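Local structure of fructose-bisphosphate aldolase (Slackia heliotrinireducens, 4MOZ) at residues P2-V11 / Y23-T34. The protein belongs to the DeoC/LacD family of aldolases, whose chains fold as a TIM barrel of eight parallel strands ringed by helices. Residues are numbered along the deposited sequence; the frame is centred on the assembly and turned at random.
Sequences PKITRDQVKV and YIDNYMKATQGT
Arg6 of the N-terminal arm lies across Ile24 and ends on Asp25, both on helix 20-30. Traced outward, its CB is 3.9 Å from Ile24 CG2, and CG and NE keep to that methyl, with CD a little farther off. A bend at chi3 (69°) sets Ile24 CG2 over the centre of one guanidinium face, 3.5 Å above the plane. The two terminal nitrogens converge end-on upon one carboxylate oxygen: NH1 reaches Asp25 OD1 at 2.7 Å, nearly along the C-O axis, while NH2 meets it from above the carboxylate plane. The NH2 bond is the more bent (130° at the hydrogen), and the guanidinium and carboxylate planes are steeply inclined. Glu21, a turn earlier, also salt-bridges NH2, which should further fix the guanidinium.

Val9 sets CG1 over the face of the Tyr27 ring, a CH-pi contact 4.3 Å from its centroid, while CG2 lies between Tyr27 CD1 and selenomethionine Met28 SE. Ile4 CD1 meets Met28 SE at 3.8 Å and also nears the edge of the Tyr27 ring. Ile4 N donates an almost straight bond (175°) to Gly33 O, 2.9 Å away. Gly33 belongs to the Schellman motif ending the helix (Gly33 N to Met28 O 2.7 Å, Gln32 N to Lys29 O, positive phi at Gln32). An N-terminal arm is thus laid along the helix preceding the first TIM-barrel strand, 37-41.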
loop_
_atom_site.group_PDB
_atom_site.type_symbol
_atom_site.label_atom_id
_atom_site.label_comp_id
_atom_site.label_asym_id
_atom_site.label_seq_id
_atom_site.Cartn_x
_atom_site.Cartn_y
_atom_site.Cartn_z
ATOM N N PRO C 2 -19.988 -18.338 37.391
ATOM C CA PRO C 2 -21.180 -18.932 36.786
ATOM C C PRO C 2 -20.852 -20.209 36.020
ATOM O O PRO C 2 -19.713 -20.675 36.037
ATOM C CB PRO C 2 -21.656 -17.856 35.795
ATOM C CG PRO C 2 -20.979 -16.596 36.210
ATOM C CD PRO C 2 -19.678 -17.015 36.825
ATOM N N LYS C 3 -21.863 -20.765 35.363
ATOM C CA LYS C 3 -21.670 -21.865 34.436
ATOM C C LYS C 3 -22.622 -21.729 33.260
ATOM O O LYS C 3 -23.794 -21.395 33.437
ATOM C CB LYS C 3 -21.881 -23.208 35.130
ATOM C CG LYS C 3 -21.611 -24.407 34.236
ATOM C CD LYS C 3 -21.652 -25.707 35.016
ATOM C CE LYS C 3 -21.676 -26.898 34.074
ATOM N NZ LYS C 3 -23.040 -27.130 33.526
ATOM N N ILE C 4 -22.103 -21.976 32.061
ATOM C CA ILE C 4 -22.912 -22.043 30.850
ATOM C C ILE C 4 -22.682 -23.395 30.175
ATOM O O ILE C 4 -21.648 -24.034 30.382
ATOM C CB ILE C 4 -22.588 -20.893 29.865
ATOM C CG1 ILE C 4 -21.093 -20.873 29.514
ATOM C CG2 ILE C 4 -23.025 -19.550 30.443
ATOM C CD1 ILE C 4 -20.764 -20.211 28.190
ATOM N N THR C 5 -23.656 -23.835 29.390
ATOM C CA THR C 5 -23.501 -25.030 28.566
ATOM C C THR C 5 -23.172 -24.602 27.136
ATOM O O THR C 5 -23.283 -23.419 26.799
ATOM C CB THR C 5 -24.781 -25.885 28.561
ATOM O OG1 THR C 5 -25.888 -25.081 28.131
ATOM C CG2 THR C 5 -25.067 -26.437 29.955
ATOM N N ARG C 6 -22.771 -25.561 26.304
ATOM C CA ARG C 6 -22.457 -25.289 24.902
ATOM C C ARG C 6 -23.617 -24.605 24.179
ATOM O O ARG C 6 -23.408 -23.626 23.464
ATOM C CB ARG C 6 -22.069 -26.572 24.173
ATOM C CG ARG C 6 -20.745 -27.166 24.618
ATOM C CD ARG C 6 -20.401 -28.396 23.794
ATOM N NE ARG C 6 -20.080 -28.074 22.402
ATOM C CZ ARG C 6 -18.866 -27.749 21.963
ATOM N NH1 ARG C 6 -17.841 -27.686 22.804
ATOM N NH2 ARG C 6 -18.675 -27.478 20.677
ATOM N N ASP C 7 -24.832 -25.112 24.393
ATOM C CA ASP C 7 -26.046 -24.571 23.767
ATOM C C ASP C 7 -26.337 -23.111 24.122
ATOM O O ASP C 7 -27.052 -22.424 23.396
ATOM C CB ASP C 7 -27.261 -25.440 24.114
ATOM C CG ASP C 7 -27.216 -26.809 23.446
ATOM O OD1 ASP C 7 -26.139 -27.227 22.966
ATOM O OD2 ASP C 7 -28.268 -27.480 23.407
ATOM N N GLN C 8 -25.787 -22.645 25.239
ATOM C CA GLN C 8 -25.992 -21.265 25.684
ATOM C C GLN C 8 -25.051 -20.248 25.033
ATOM O O GLN C 8 -25.246 -19.039 25.180
ATOM C CB GLN C 8 -25.870 -21.177 27.200
ATOM C CG GLN C 8 -27.058 -21.746 27.952
ATOM C CD GLN C 8 -26.866 -21.649 29.445
ATOM O OE1 GLN C 8 -26.148 -22.449 30.037
ATOM N NE2 GLN C 8 -27.497 -20.659 30.061
ATOM N N VAL C 9 -24.027 -20.735 24.337
ATOM C CA VAL C 9 -23.112 -19.871 23.587
ATOM C C VAL C 9 -23.837 -19.328 22.352
ATOM O O VAL C 9 -24.286 -20.097 21.500
ATOM C CB VAL C 9 -21.825 -20.624 23.155
ATOM C CG1 VAL C 9 -20.930 -19.739 22.298
ATOM C CG2 VAL C 9 -21.058 -21.136 24.365
ATOM N N LYS C 10 -23.965 -18.007 22.271
ATOM C CA LYS C 10 -24.515 -17.365 21.078
ATOM C C LYS C 10 -23.453 -17.258 19.985
ATOM O O LYS C 10 -22.491 -16.492 20.100
ATOM C CB LYS C 10 -25.105 -15.993 21.407
ATOM C CG LYS C 10 -26.498 -16.066 22.006
ATOM C CD LYS C 10 -27.021 -14.692 22.376
ATOM C CE LYS C 10 -28.325 -14.810 23.147
ATOM N NZ LYS C 10 -28.685 -13.529 23.815
ATOM N N VAL C 11 -23.629 -18.053 18.934
ATOM C CA VAL C 11 -22.701 -18.068 17.816
ATOM C C VAL C 11 -23.107 -16.974 16.827
ATOM O O VAL C 11 -24.199 -17.035 16.248
ATOM C CB VAL C 11 -22.670 -19.455 17.132
ATOM C CG1 VAL C 11 -21.754 -19.448 15.915
ATOM C CG2 VAL C 11 -22.236 -20.528 18.125
ATOM N N TYR C 23 -15.661 -22.832 17.237
ATOM C CA TYR C 23 -15.937 -21.558 17.897
ATOM C C TYR C 23 -16.462 -21.766 19.308
ATOM O O TYR C 23 -16.057 -21.063 20.238
ATOM C CB TYR C 23 -16.937 -20.718 17.101
ATOM C CG TYR C 23 -17.326 -19.439 17.806
ATOM C CD1 TYR C 23 -16.514 -18.307 17.733
ATOM C CD2 TYR C 23 -18.497 -19.359 18.563
ATOM C CE1 TYR C 23 -16.861 -17.132 18.379
ATOM C CE2 TYR C 23 -18.850 -18.186 19.219
ATOM C CZ TYR C 23 -18.028 -17.077 19.119
ATOM O OH TYR C 23 -18.360 -15.907 19.759
ATOM N N ILE C 24 -17.380 -22.720 19.453
ATOM C CA ILE C 24 -17.950 -23.039 20.754
ATOM C C ILE C 24 -16.866 -23.635 21.651
ATOM O O ILE C 24 -16.721 -23.217 22.798
ATOM C CB ILE C 24 -19.185 -23.965 20.637
ATOM C CG1 ILE C 24 -20.293 -23.268 19.830
ATOM C CG2 ILE C 24 -19.700 -24.353 22.020
ATOM C CD1 ILE C 24 -21.357 -24.197 19.281
ATOM N N ASP C 25 -16.091 -24.580 21.115
ATOM C CA ASP C 25 -14.940 -25.129 21.833
ATOM C C ASP C 25 -14.087 -24.003 22.415
ATOM O O ASP C 25 -13.737 -24.026 23.593
ATOM C CB ASP C 25 -14.076 -25.996 20.911
ATOM C CG ASP C 25 -14.717 -27.332 20.566
ATOM O OD1 ASP C 25 -15.737 -27.712 21.180
ATOM O OD2 ASP C 25 -14.189 -28.012 19.664
ATOM N N ASN C 26 -13.778 -23.013 21.583
ATOM C CA ASN C 26 -12.881 -21.923 21.970
ATOM C C ASN C 26 -13.506 -20.940 22.952
ATOM O O ASN C 26 -12.827 -20.432 23.851
ATOM C CB ASN C 26 -12.345 -21.198 20.734
ATOM C CG ASN C 26 -11.339 -22.035 19.960
ATOM O OD1 ASN C 26 -10.530 -22.759 20.549
ATOM N ND2 ASN C 26 -11.378 -21.935 18.634
ATOM N N TYR C 27 -14.798 -20.682 22.779
ATOM C CA TYR C 27 -15.534 -19.825 23.698
ATOM C C TYR C 27 -15.634 -20.476 25.083
ATOM O O TYR C 27 -15.463 -19.806 26.105
ATOM C CB TYR C 27 -16.924 -19.528 23.149
ATOM C CG TYR C 27 -17.574 -18.328 23.787
ATOM C CD1 TYR C 27 -18.268 -18.439 24.991
ATOM C CD2 TYR C 27 -17.500 -17.074 23.181
ATOM C CE1 TYR C 27 -18.867 -17.331 25.574
ATOM C CE2 TYR C 27 -18.094 -15.965 23.753
ATOM C CZ TYR C 27 -18.774 -16.097 24.946
ATOM O OH TYR C 27 -19.359 -14.992 25.513
HETATM N N MSE C 28 -15.903 -21.782 25.103
HETATM C CA MSE C 28 -15.952 -22.552 26.351
HETATM C C MSE C 28 -14.586 -22.600 27.038
HETATM O O MSE C 28 -14.500 -22.409 28.249
HETATM C CB MSE C 28 -16.475 -23.976 26.110
HETATM C CG MSE C 28 -17.936 -24.050 25.685
HETATM SE SE MSE C 28 -19.190 -23.516 27.090
HETATM C CE MSE C 28 -19.137 -25.149 28.167
ATOM N N LYS C 29 -13.526 -22.846 26.268
ATOM C CA LYS C 29 -12.171 -22.852 26.813
ATOM C C LYS C 29 -11.810 -21.489 27.402
ATOM O O LYS C 29 -11.398 -21.394 28.558
ATOM C CB LYS C 29 -11.154 -23.232 25.743
ATOM C CG LYS C 29 -11.042 -24.716 25.443
ATOM C CD LYS C 29 -9.967 -24.917 24.388
ATOM C CE LYS C 29 -10.065 -26.268 23.705
ATOM N NZ LYS C 29 -9.093 -26.323 22.575
ATOM N N ALA C 30 -11.988 -20.438 26.605
ATOM C CA ALA C 30 -11.594 -19.083 26.996
ATOM C C ALA C 30 -12.291 -18.609 28.262
ATOM O O ALA C 30 -11.676 -17.951 29.101
ATOM C CB ALA C 30 -11.843 -18.106 25.862
ATOM N N THR C 31 -13.572 -18.945 28.390
ATOM C CA THR C 31 -14.369 -18.537 29.549
ATOM C C THR C 31 -14.429 -19.621 30.635
ATOM O O THR C 31 -15.157 -19.485 31.626
ATOM C CB THR C 31 -15.802 -18.135 29.139
ATOM O OG1 THR C 31 -16.474 -19.263 28.568
ATOM C CG2 THR C 31 -15.787 -16.985 28.131
ATOM N N GLN C 32 -13.654 -20.688 30.445
ATOM C CA GLN C 32 -13.637 -21.841 31.350
ATOM C C GLN C 32 -15.051 -22.369 31.626
ATOM O O GLN C 32 -15.369 -22.783 32.739
ATOM C CB GLN C 32 -12.892 -21.511 32.655
ATOM C CG GLN C 32 -11.447 -21.052 32.467
ATOM C CD GLN C 32 -10.496 -22.173 32.077
ATOM O OE1 GLN C 32 -10.913 -23.286 31.746
ATOM N NE2 GLN C 32 -9.202 -21.879 32.114
ATOM N N GLY C 33 -15.892 -22.340 30.594
ATOM C CA GLY C 33 -17.265 -22.830 30.685
ATOM C C GLY C 33 -18.183 -21.974 31.540
ATOM O O GLY C 33 -19.217 -22.453 32.004
ATOM N N THR C 34 -17.815 -20.709 31.739
ATOM C CA THR C 34 -18.584 -19.813 32.602
ATOM C C THR C 34 -19.267 -18.662 31.863
ATOM O O THR C 34 -20.216 -18.075 32.378
ATOM C CB THR C 34 -17.714 -19.188 33.710
ATOM O OG1 THR C 34 -16.879 -18.160 33.153
ATOM C CG2 THR C 34 -16.863 -20.247 34.410
#